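Side-chain contacts in iron-containing alcohol dehydrogenase (Ralstonia eutropha, PDB 3JZD), which probably reduces maleylacetate to 3-oxoadipate with NADH or NADPH, working as a homodimer that binds NAD: residues E50-A55 against A63-G68; L194-G199 against G231-G236; D322-I327 against A346-A351. One frame throughout, in Å; residues are numbered along the deposited sequence. Where two conformers were deposited one is given.

Interaction 1. Residues E50-A55 against A63-G68; sequences EAERIA and AGVYAG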
ATOM      1  N   GLU A  50      20.229  13.517  19.565  1.00 20.96           N
ATOM      2  CA  GLU A  50      19.094  12.618  19.287  1.00 21.43           C
ATOM      3  C   GLU A  50      19.564  11.191  19.406  1.00 17.81           C
ATOM      4  O   GLU A  50      18.912  10.375  20.034  1.00 17.21           O
ATOM      5  CB  GLU A  50      18.536  12.810  17.872  1.00 24.69           C
ATOM      6  CG  GLU A  50      17.899  14.141  17.587  1.00 31.66           C
ATOM      7  CD  GLU A  50      18.855  15.181  16.954  1.00 34.54           C
ATOM      8  OE1 GLU A  50      19.862  15.576  17.614  1.00 27.40           O
ATOM      9  OE2 GLU A  50      18.529  15.635  15.809  1.00 32.53           O
ATOM     10  N   ALA A  51      20.712  10.900  18.806  1.00 16.71           N
ATOM     11  CA  ALA A  51      21.306   9.555  18.878  1.00 17.65           C
ATOM     12  C   ALA A  51      21.492   9.093  20.325  1.00 17.50           C
ATOM     13  O   ALA A  51      21.221   7.940  20.647  1.00 17.38           O
ATOM     14  CB  ALA A  51      22.606   9.516  18.130  1.00 17.39           C
ATOM     15  N   GLU A  52      21.945   9.990  21.208  1.00 18.70           N
ATOM     16  CA  GLU A  52      22.150   9.636  22.620  1.00 17.73           C
ATOM     17  C   GLU A  52      20.863   9.313  23.326  1.00 16.14           C
ATOM     18  O   GLU A  52      20.832   8.411  24.149  1.00 16.39           O
ATOM     19  CB  GLU A  52      22.888  10.726  23.403  1.00 19.95           C
ATOM     20  CG  GLU A  52      24.374  10.752  23.125  1.00 32.27           C
ATOM     21  CD  GLU A  52      25.112   9.474  23.550  1.00 42.45           C
ATOM     22  OE1 GLU A  52      24.586   8.714  24.401  1.00 49.51           O
ATOM     23  OE2 GLU A  52      26.246   9.255  23.039  1.00 48.45           O
ATOM     24  N   ARG A  53      19.805  10.067  23.036  1.00 16.99           N
ATOM     25  CA  ARG A  53      18.492   9.749  23.597  1.00 20.07           C
ATOM     26  C   ARG A  53      18.039   8.366  23.135  1.00 17.48           C
ATOM     27  O   ARG A  53      17.512   7.608  23.933  1.00 17.72           O
ATOM     28  CB  ARG A  53      17.481  10.855  23.265  1.00 21.48           C
ATOM     29  CG  ARG A  53      17.715  12.079  24.201  1.00 33.45           C
ATOM     30  CD  ARG A  53      16.859  13.280  23.843  1.00 46.17           C
ATOM     31  NE  ARG A  53      15.410  13.039  23.963  1.00 53.48           N
ATOM     32  CZ  ARG A  53      14.571  13.593  24.844  1.00 52.42           C
ATOM     33  NH1 ARG A  53      14.968  14.476  25.765  1.00 52.25           N
ATOM     34  NH2 ARG A  53      13.290  13.271  24.771  1.00 53.57           N
ATOM     35  N   ILE A  54      18.219   8.055  21.849  1.00 16.57           N
ATOM     36  CA  ILE A  54      17.925   6.703  21.343  1.00 17.21           C
ATOM     37  C   ILE A  54      18.798   5.674  22.092  1.00 17.03           C
ATOM     38  O   ILE A  54      18.278   4.691  22.637  1.00 15.35           O
ATOM     39  CB  ILE A  54      18.146   6.597  19.822  1.00 16.64           C
ATOM     40  CG1 ILE A  54      17.143   7.500  19.119  1.00 19.87           C
ATOM     41  CG2 ILE A  54      18.009   5.141  19.283  1.00 13.30           C
ATOM     42  CD1 ILE A  54      15.727   7.223  19.507  1.00 14.14           C
ATOM     43  N   ALA A  55      20.103   5.933  22.179  1.00 17.98           N
ATOM     44  CA  ALA A  55      20.999   4.999  22.889  1.00 18.22           C
ATOM     45  C   ALA A  55      20.550   4.825  24.339  1.00 17.42           C
ATOM     46  O   ALA A  55      20.535   3.713  24.861  1.00 15.62           O
ATOM     47  CB  ALA A  55      22.427   5.426  22.812  1.00 18.54           C
ATOM     48  N   ALA A  63      24.665  -0.793  21.579  1.00 21.25           N
ATOM     49  CA  ALA A  63      26.041  -1.148  21.239  1.00 21.96           C
ATOM     50  C   ALA A  63      26.854   0.143  21.151  1.00 22.39           C
ATOM     51  O   ALA A  63      28.003   0.112  20.788  1.00 23.25           O
ATOM     52  CB  ALA A  63      26.094  -1.883  19.875  1.00 17.96           C
ATOM     53  N   GLY A  64      26.262   1.276  21.495  1.00 22.80           N
ATOM     54  CA  GLY A  64      26.944   2.569  21.409  1.00 23.31           C
ATOM     55  C   GLY A  64      26.458   3.410  20.241  1.00 22.81           C
ATOM     56  O   GLY A  64      25.552   3.016  19.511  1.00 23.61           O
ATOM     57  N   VAL A  65      27.084   4.568  20.063  1.00 21.87           N
ATOM     58  CA  VAL A  65      26.726   5.507  19.022  1.00 21.88           C
ATOM     59  C   VAL A  65      27.911   5.748  18.114  1.00 22.25           C
ATOM     60  O   VAL A  65      29.001   6.022  18.576  1.00 23.75           O
ATOM     61  CB  VAL A  65      26.287   6.869  19.596  1.00 21.24           C
ATOM     62  CG1 VAL A  65      26.072   7.896  18.476  1.00 16.35           C
ATOM     63  CG2 VAL A  65      25.048   6.716  20.435  1.00 19.21           C
ATOM     64  N   TYR A  66      27.693   5.586  16.826  1.00 22.75           N
ATOM     65  CA  TYR A  66      28.686   5.863  15.832  1.00 22.26           C
ATOM     66  C   TYR A  66      28.158   7.098  15.143  1.00 22.53           C
ATOM     67  O   TYR A  66      27.195   7.022  14.367  1.00 19.58           O
ATOM     68  CB  TYR A  66      28.810   4.739  14.826  1.00 22.57           C
ATOM     69  CG  TYR A  66      29.820   5.082  13.757  1.00 21.67           C
ATOM     70  CD1 TYR A  66      29.439   5.700  12.587  1.00 24.17           C
ATOM     71  CD2 TYR A  66      31.169   4.830  13.957  1.00 25.53           C
ATOM     72  CE1 TYR A  66      30.368   6.029  11.622  1.00 29.16           C
ATOM     73  CE2 TYR A  66      32.100   5.133  12.997  1.00 24.28           C
ATOM     74  CZ  TYR A  66      31.702   5.721  11.845  1.00 22.65           C
ATOM     75  OH  TYR A  66      32.623   6.022  10.905  1.00 29.60           O
ATOM     76  N   ALA A  67      28.810   8.218  15.418  1.00 23.57           N
ATOM     77  CA  ALA A  67      28.382   9.532  14.944  1.00 25.23           C
ATOM     78  C   ALA A  67      29.167  10.060  13.769  1.00 26.29           C
ATOM     79  O   ALA A  67      29.429  11.251  13.702  1.00 29.62           O
ATOM     80  CB  ALA A  67      28.464  10.522  16.079  1.00 24.19           C
ATOM     81  N   GLY A  68      29.480   9.221  12.803  1.00 26.97           N
ATOM     82  CA  GLY A  68      30.187   9.689  11.629  1.00 27.65           C
ATOM     83  C   GLY A  68      29.446   9.559  10.313  1.00 29.85           C
ATOM     84  O   GLY A  68      30.078   9.453   9.270  1.00 32.50           O
TER
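Ala55 N donates to Ala51 O at 2.8 Å, a helical turn bond that fixes the spacing of the two methyl groups facing Val65. No hydrogen bond passes between 50-55 and 63-68; all the contacts converge on Val65, which supplies half of the 148 Å² buried. The segment axes approach to 8.5 Å and run at 172°, the helix lying antiparallel to the strand. This is the helix and second strand of a beta-alpha-beta crossover, in which strand 39-42, helix 48-58 and strand 62-66 follow one another and both strands run parallel in the sheet. The CA atoms come nearest at Ala55 and Gly64, 6.6 Å apart, with Ala51 and Val65 close behind.

The valine straddles the turn. With CG1 anti to the backbone N (chi1 173°), the two methyls are divided between two alanines one helical turn apart: CG1 meets Ala51 CB at 3.8 Å, and CG2 meets Ala55 CB at 3.8 Å. Glu52 adds a third touch from the more exposed side. Its chain bends at chi2 (-63°), which folds the carboxylate back so that OE2 comes to 3.8 Å from Val65 CG2, a van der Waals approach of an oxygen to a methyl.

Val41 and Cys43 also touch Ala51 and Val65, extending the apolar patch onto the neighbouring strand 39-42 and the loop that follows it. Tyr66, next along, points away from the helix and hydrogen-bonds Asp80 through OH, so helix 75-88 covers the other face of this edge strand. Glu50 OE2 is bonded to NE2 of Gln47, an NAD-binding residue.

The methyls of Ala51, Ala55 and Val65 make the apolar part of the interface, while the carboxylate of Glu52 lies at its exposed margin; between these two segments the contact rests on apolar packing, with no directional bond.

Interaction 2. Residues L194-G199 against G231-G236; sequences LMAEEG and GTVLGG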
ATOM      1  N   LEU A 194      -2.037   6.309  -6.578  1.00 14.72           N
ATOM      2  CA  LEU A 194      -2.891   6.726  -5.497  1.00 14.03           C
ATOM      3  C   LEU A 194      -2.055   7.254  -4.322  1.00 14.07           C
ATOM      4  O   LEU A 194      -2.366   8.304  -3.735  1.00 12.43           O
ATOM      5  CB  LEU A 194      -3.774   5.564  -5.060  1.00 15.22           C
ATOM      6  CG  LEU A 194      -4.898   5.757  -4.059  1.00 19.50           C
ATOM      7  CD1 LEU A 194      -6.106   6.540  -4.644  1.00 13.30           C
ATOM      8  CD2 LEU A 194      -5.345   4.352  -3.549  1.00 18.99           C
HETATM    9  N   MSE A 195      -0.976   6.545  -3.978  1.00 13.70           N
HETATM   10  CA  MSE A 195      -0.167   6.989  -2.867  0.67 13.47           C
HETATM   11  C   MSE A 195       0.638   8.235  -3.284  1.00 14.19           C
HETATM   12  O   MSE A 195       0.856   9.134  -2.448  1.00 13.90           O
HETATM   13  CB  MSE A 195       0.739   5.868  -2.366  0.67 13.79           C
HETATM   14  CG  MSE A 195      -0.027   4.603  -1.955  0.67 14.82           C
HETATM   15 SE   MSE A 195       1.250   3.286  -1.310  0.50 18.15          SE
HETATM   16  CE  MSE A 195       1.739   4.164   0.300  0.67 18.35           C
ATOM     17  N   ALA A 196       1.045   8.304  -4.561  1.00 14.36           N
ATOM     18  CA  ALA A 196       1.788   9.469  -5.076  1.00 14.69           C
ATOM     19  C   ALA A 196       0.988  10.741  -4.890  1.00 16.05           C
ATOM     20  O   ALA A 196       1.445  11.716  -4.318  1.00 17.47           O
ATOM     21  CB  ALA A 196       2.100   9.279  -6.541  1.00 14.80           C
ATOM     22  N   GLU A 197      -0.236  10.720  -5.369  1.00 17.11           N
ATOM     23  CA  GLU A 197      -1.058  11.880  -5.285  1.00 18.90           C
ATOM     24  C   GLU A 197      -1.389  12.298  -3.860  1.00 20.65           C
ATOM     25  O   GLU A 197      -1.408  13.493  -3.564  1.00 20.81           O
ATOM     26  CB  GLU A 197      -2.312  11.680  -6.111  1.00 17.44           C
ATOM     27  CG  GLU A 197      -3.060  12.915  -6.238  1.00 26.91           C
ATOM     28  CD  GLU A 197      -4.199  12.847  -7.245  1.00 33.89           C
ATOM     29  OE1 GLU A 197      -4.344  11.820  -8.020  1.00 27.02           O
ATOM     30  OE2 GLU A 197      -4.909  13.885  -7.248  1.00 28.73           O
ATOM     31  N   GLU A 198      -1.701  11.330  -2.995  1.00 20.41           N
ATOM     32  CA  GLU A 198      -1.932  11.594  -1.564  1.00 19.94           C
ATOM     33  C   GLU A 198      -0.670  12.174  -0.862  1.00 18.58           C
ATOM     34  O   GLU A 198      -0.737  13.078   0.008  1.00 17.40           O
ATOM     35  CB  GLU A 198      -2.343  10.281  -0.883  1.00 20.65           C
ATOM     36  CG  GLU A 198      -2.449  10.326   0.597  1.00 19.41           C
ATOM     37  CD  GLU A 198      -3.696  11.040   1.078  1.00 27.90           C
ATOM     38  OE1 GLU A 198      -4.340  11.760   0.276  1.00 30.28           O
ATOM     39  OE2 GLU A 198      -4.034  10.832   2.273  1.00 38.05           O
ATOM     40  N   GLY A 199       0.467  11.627  -1.205  1.00 17.34           N
ATOM     41  CA  GLY A 199       1.733  12.155  -0.670  1.00 18.63           C
ATOM     42  C   GLY A 199       1.938  13.622  -1.065  1.00 17.69           C
ATOM     43  O   GLY A 199       2.303  14.464  -0.225  1.00 16.31           O
ATOM     44  N   GLY A 231       8.202   8.126  -0.559  1.00 15.47           N
ATOM     45  CA  GLY A 231       9.330   7.248  -0.532  1.00 15.84           C
ATOM     46  C   GLY A 231       8.898   5.883  -1.010  1.00 16.01           C
ATOM     47  O   GLY A 231       9.656   5.198  -1.658  1.00 16.66           O
ATOM     48  N   THR A 232       7.662   5.505  -0.681  1.00 16.85           N
ATOM     49  CA  THR A 232       7.125   4.228  -1.102  1.00 15.63           C
ATOM     50  C   THR A 232       7.019   4.240  -2.620  1.00 16.07           C
ATOM     51  O   THR A 232       7.355   3.238  -3.248  1.00 14.10           O
ATOM     52  CB  THR A 232       5.780   3.916  -0.453  1.00 14.21           C
ATOM     53  OG1 THR A 232       5.928   3.995   0.974  1.00 17.75           O
ATOM     54  CG2 THR A 232       5.304   2.544  -0.881  1.00 19.19           C
ATOM     55  N   VAL A 233       6.585   5.366  -3.208  1.00 16.59           N
ATOM     56  CA  VAL A 233       6.528   5.470  -4.680  1.00 15.91           C
ATOM     57  C   VAL A 233       7.963   5.353  -5.263  1.00 16.87           C
ATOM     58  O   VAL A 233       8.205   4.617  -6.216  1.00 16.70           O
ATOM     59  CB  VAL A 233       5.815   6.767  -5.152  1.00 18.38           C
ATOM     60  CG1 VAL A 233       5.883   6.950  -6.676  1.00 12.64           C
ATOM     61  CG2 VAL A 233       4.349   6.830  -4.606  1.00 10.91           C
ATOM     62  N   LEU A 234       8.924   6.055  -4.673  1.00 19.35           N
ATOM     63  CA  LEU A 234      10.339   5.961  -5.101  1.00 18.10           C
ATOM     64  C   LEU A 234      10.815   4.521  -5.046  1.00 18.58           C
ATOM     65  O   LEU A 234      11.510   4.073  -5.921  1.00 18.18           O
ATOM     66  CB  LEU A 234      11.222   6.830  -4.186  1.00 18.62           C
ATOM     67  CG  LEU A 234      12.734   6.817  -4.384  1.00 17.12           C
ATOM     68  CD1 LEU A 234      13.136   7.301  -5.793  1.00 20.40           C
ATOM     69  CD2 LEU A 234      13.463   7.619  -3.243  1.00 15.68           C
ATOM     70  N   GLY A 235      10.416   3.784  -4.026  1.00 18.34           N
ATOM     71  CA  GLY A 235      10.867   2.417  -3.905  1.00 20.23           C
ATOM     72  C   GLY A 235      10.195   1.409  -4.812  1.00 20.83           C
ATOM     73  O   GLY A 235      10.685   0.280  -4.954  1.00 22.08           O
ATOM     74  N   GLY A 236       9.088   1.803  -5.425  1.00 20.60           N
ATOM     75  CA  GLY A 236       8.293   0.889  -6.215  1.00 19.77           C
ATOM     76  C   GLY A 236       8.189   1.101  -7.717  1.00 19.15           C
ATOM     77  O   GLY A 236       7.864   0.158  -8.412  1.00 20.96           O
TER
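Met195, modelled as selenomethionine, reaches from helix 190-212 toward Thr232 and Val233 of helix 217-236. Its CB lies 4.4 Å from Val233 CG2, at the limit of contact. CG follows anti to the carbonyl carbon (chi1 -57°) and the chain stays extended to SE, which comes to 4.1 Å from Thr232 CG2. A bend at chi3 (70°) then turns the terminal CE across the threonine, 4.1 Å from Thr232 CB. Two conformers were deposited for this residue, so the placement of SE and CE describes one of them only.

Tighter and less ambiguous is the fit of Val233. Its CG2 rests against the backbone of the facing helix, 3.6 Å from Ala196 N, and also meets Ala196 CB at 3.8 Å. The small alanine permits that approach: the CA atoms of Ala196 and Val233 are 6.2 Å apart, the closest pair of the two segments. Thr232 turns its methyl toward the selenomethionine, whereas OG1 hydrogen-bonds Trp228 O one turn earlier in its own helix. No hydrogen bond crosses between the segments, and the side-chain contacts are apolar, with 162 Å² buried.

The two consecutive helices of the C-terminal helical part form an antiparallel hairpin, their segment axes 9.2 Å apart and inclined at 146°. Leu229 packs against Met195 from within helix 217-236, and Ala179 of helix 165-182 backs Ala196. Beyond the contact, Leu234 touches NAD, and Gly235 O accepts a hydrogen bond from His13 of strand 8-19, while Leu194 and Glu198 pack against Glu198 and Leu194 of the second subunit.

Interaction 3. Residues D322-I327 against A346-A351; sequences DRAADI and ALLQAA. With CA (calcium ion), chain F.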
ATOM      1  N   ASP A 322      27.198  24.199 -19.506  1.00 14.49           N
ATOM      2  CA  ASP A 322      27.476  23.482 -20.730  1.00 14.59           C
ATOM      3  C   ASP A 322      27.917  22.049 -20.397  1.00 14.65           C
ATOM      4  O   ASP A 322      27.440  21.103 -21.037  1.00 14.41           O
ATOM      5  CB  ASP A 322      28.572  24.132 -21.560  1.00 16.72           C
ATOM      6  CG  ASP A 322      28.197  25.519 -22.109  1.00 22.62           C
ATOM      7  OD1 ASP A 322      26.997  25.826 -22.354  1.00 20.24           O
ATOM      8  OD2 ASP A 322      29.160  26.299 -22.311  1.00 24.01           O
ATOM      9  N   ARG A 323      28.824  21.882 -19.427  1.00 12.86           N
ATOM     10  CA  ARG A 323      29.292  20.555 -19.052  1.00 13.68           C
ATOM     11  C   ARG A 323      28.151  19.732 -18.448  1.00 14.24           C
ATOM     12  O   ARG A 323      28.007  18.548 -18.728  1.00 16.17           O
ATOM     13  CB  ARG A 323      30.438  20.630 -18.056  1.00 13.60           C
ATOM     14  CG  ARG A 323      30.947  19.258 -17.586  1.00 14.95           C
ATOM     15  CD  ARG A 323      32.030  19.349 -16.507  1.00 16.18           C
ATOM     16  NE  ARG A 323      33.201  20.073 -16.976  1.00 13.67           N
ATOM     17  CZ  ARG A 323      34.269  19.538 -17.579  1.00 19.12           C
ATOM     18  NH1 ARG A 323      34.382  18.235 -17.768  1.00 19.96           N
ATOM     19  NH2 ARG A 323      35.247  20.327 -17.996  1.00 19.21           N
ATOM     20  N   ALA A 324      27.345  20.371 -17.630  1.00 12.64           N
ATOM     21  CA  ALA A 324      26.200  19.713 -17.031  1.00 12.53           C
ATOM     22  C   ALA A 324      25.256  19.164 -18.106  1.00 11.93           C
ATOM     23  O   ALA A 324      24.688  18.081 -17.929  1.00 11.62           O
ATOM     24  CB  ALA A 324      25.450  20.694 -16.090  1.00 11.18           C
ATOM     25  N   ALA A 325      25.037  19.917 -19.182  1.00 12.43           N
ATOM     26  CA  ALA A 325      24.165  19.432 -20.240  1.00 13.78           C
ATOM     27  C   ALA A 325      24.823  18.196 -20.930  1.00 14.13           C
ATOM     28  O   ALA A 325      24.134  17.223 -21.262  1.00 16.38           O
ATOM     29  CB  ALA A 325      23.843  20.504 -21.247  1.00 11.40           C
ATOM     30  N   ASP A 326      26.129  18.217 -21.130  1.00 14.43           N
ATOM     31  CA  ASP A 326      26.808  17.038 -21.726  1.00 13.58           C
ATOM     32  C   ASP A 326      26.640  15.798 -20.862  1.00 15.56           C
ATOM     33  O   ASP A 326      26.274  14.748 -21.385  1.00 16.78           O
ATOM     34  CB  ASP A 326      28.276  17.273 -21.973  1.00 13.46           C
ATOM     35  CG  ASP A 326      28.539  18.340 -23.042  1.00 14.38           C
ATOM     36  OD1 ASP A 326      27.832  18.402 -24.078  1.00 17.03           O
ATOM     37  OD2 ASP A 326      29.473  19.130 -22.840  1.00 15.82           O
ATOM     38  N   ILE A 327      26.891  15.923 -19.563  1.00 14.69           N
ATOM     39  CA  ILE A 327      26.773  14.817 -18.620  1.00 13.98           C
ATOM     40  C   ILE A 327      25.314  14.330 -18.599  1.00 15.60           C
ATOM     41  O   ILE A 327      25.092  13.128 -18.560  1.00 15.66           O
ATOM     42  CB  ILE A 327      27.170  15.214 -17.192  1.00 14.77           C
ATOM     43  CG1 ILE A 327      28.631  15.685 -17.106  1.00 12.86           C
ATOM     44  CG2 ILE A 327      26.984  14.051 -16.223  1.00  9.71           C
ATOM     45  CD1 ILE A 327      28.984  16.469 -15.781  1.00 13.24           C
ATOM     46  N   ALA A 346      18.639  24.397 -22.118  1.00 15.32           N
ATOM     47  CA  ALA A 346      17.696  25.492 -21.801  1.00 15.54           C
ATOM     48  C   ALA A 346      17.013  25.250 -20.422  1.00 15.13           C
ATOM     49  O   ALA A 346      16.741  26.203 -19.680  1.00 15.32           O
ATOM     50  CB  ALA A 346      16.613  25.625 -22.930  1.00 13.16           C
ATOM     51  N   LEU A 347      16.750  23.974 -20.097  1.00 13.50           N
ATOM     52  CA  LEU A 347      16.188  23.614 -18.791  1.00 12.78           C
ATOM     53  C   LEU A 347      17.181  24.074 -17.752  1.00 12.52           C
ATOM     54  O   LEU A 347      16.826  24.738 -16.807  1.00 12.49           O
ATOM     55  CB  LEU A 347      16.001  22.091 -18.663  1.00 12.61           C
ATOM     56  CG  LEU A 347      15.511  21.451 -17.344  1.00 14.48           C
ATOM     57  CD1 LEU A 347      15.099  19.976 -17.574  1.00 15.66           C
ATOM     58  CD2 LEU A 347      16.592  21.584 -16.170  1.00 12.67           C
ATOM     59  N   LEU A 348      18.436  23.717 -17.950  1.00 12.37           N
ATOM     60  CA  LEU A 348      19.498  24.068 -17.012  1.00 13.63           C
ATOM     61  C   LEU A 348      19.695  25.574 -16.830  1.00 14.80           C
ATOM     62  O   LEU A 348      19.987  26.036 -15.721  1.00 13.31           O
ATOM     63  CB  LEU A 348      20.801  23.423 -17.485  1.00 14.12           C
ATOM     64  CG  LEU A 348      20.921  21.925 -17.232  1.00 13.73           C
ATOM     65  CD1 LEU A 348      22.077  21.337 -17.987  1.00 14.20           C
ATOM     66  CD2 LEU A 348      21.076  21.689 -15.748  1.00  9.32           C
ATOM     67  N   GLN A 349      19.542  26.343 -17.912  1.00 16.35           N
ATOM     68  CA  GLN A 349      19.735  27.779 -17.847  1.00 15.25           C
ATOM     69  C   GLN A 349      18.604  28.389 -16.988  1.00 17.39           C
ATOM     70  O   GLN A 349      18.842  29.267 -16.152  1.00 18.71           O
ATOM     71  CB  GLN A 349      19.699  28.401 -19.235  1.00 15.31           C
ATOM     72  CG  GLN A 349      20.045  29.884 -19.249  1.00 18.44           C
ATOM     73  CD  GLN A 349      21.497  30.113 -18.876  1.00 19.89           C
ATOM     74  OE1 GLN A 349      22.361  29.298 -19.209  1.00 15.59           O
ATOM     75  NE2 GLN A 349      21.774  31.201 -18.201  1.00 17.37           N
ATOM     76  N   ALA A 350      17.373  27.945 -17.242  1.00 15.62           N
ATOM     77  CA  ALA A 350      16.196  28.412 -16.495  1.00 16.15           C
ATOM     78  C   ALA A 350      16.281  28.055 -14.998  1.00 13.92           C
ATOM     79  O   ALA A 350      15.913  28.848 -14.144  1.00 17.23           O
ATOM     80  CB  ALA A 350      14.880  27.845 -17.126  1.00 13.62           C
ATOM     81  N   ALA A 351      16.756  26.865 -14.706  1.00 12.73           N
ATOM     82  CA  ALA A 351      16.976  26.408 -13.327  1.00 13.85           C
ATOM     83  C   ALA A 351      18.075  27.265 -12.665  1.00 13.62           C
ATOM     84  O   ALA A 351      17.937  27.671 -11.486  1.00 13.73           O
ATOM     85  CB  ALA A 351      17.389  24.912 -13.300  1.00 13.80           C
TER
HETATM   86 CA    CA F 358      29.222  20.208 -25.000  1.00 27.48          CA
HETATM   87  O   HOH W   1      27.795  21.687 -23.831  1.00 23.12           O
HETATM   88  O   HOH W   2      30.533  21.536 -23.514  1.00 29.12           O
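Of the CA atoms in the two helical segments, those of Ala325 and Leu348 come nearest, at 7.3 Å. They belong to helices 321-328 and 341-353 of the helical C-terminal part characteristic of iron-containing alcohol dehydrogenases, and the contact is a helix-helix packing made by one leucine.

Leu348 accounts for more than half of the 99 Å² buried. CG stands anti to the carbonyl carbon (chi1 -76°) and the chain continues extended (chi2 168°), which delivers CD1 to the alanine surface opposite. There the methyl meets two consecutive residues, Ala324 CB at 3.9 Å and Ala325 CB at 3.8 Å. It also lies 3.5 Å from Ala325 N, so it rests against the Ala324-Ala325 peptide as well as the two methyls. Phe253 of helix 241-253 covers Ala324 too, and Asp322 OD1 forms a salt bridge with Arg345 NE, a polar tie between the same two helices.

Asp326 points away from Leu348 and binds a calcium ion with both carboxylate oxygens, OD1 at 2.5 Å and OD2 at 2.4 Å. Two waters are also bound to the metal, and Asp326 touches a crystal neighbour. One of these waters donates a hydrogen bond to Asp322 O at 2.9 Å, coupling the metal to the backbone one turn before Asp326.

From the N terminus the three contacts close in series, with none nested and none crossing. Interaction 1 closes a short loop of seven residues and ties the edge strand of the parallel sheet to the helix preceding it, within the nucleotide-binding N-terminal part. Interaction 2 spans 31 residues, nearly all helical, and joins two successive helices nearer the chain's centre than the other two contacts. Interaction 3 bridges 18 residues and joins two late helices on the far side of that centre from interaction 1, their centres 41 Å apart. Interactions 2 and 3 share the C-terminal helical part but do not touch: their nearest atoms are about 17 Å apart.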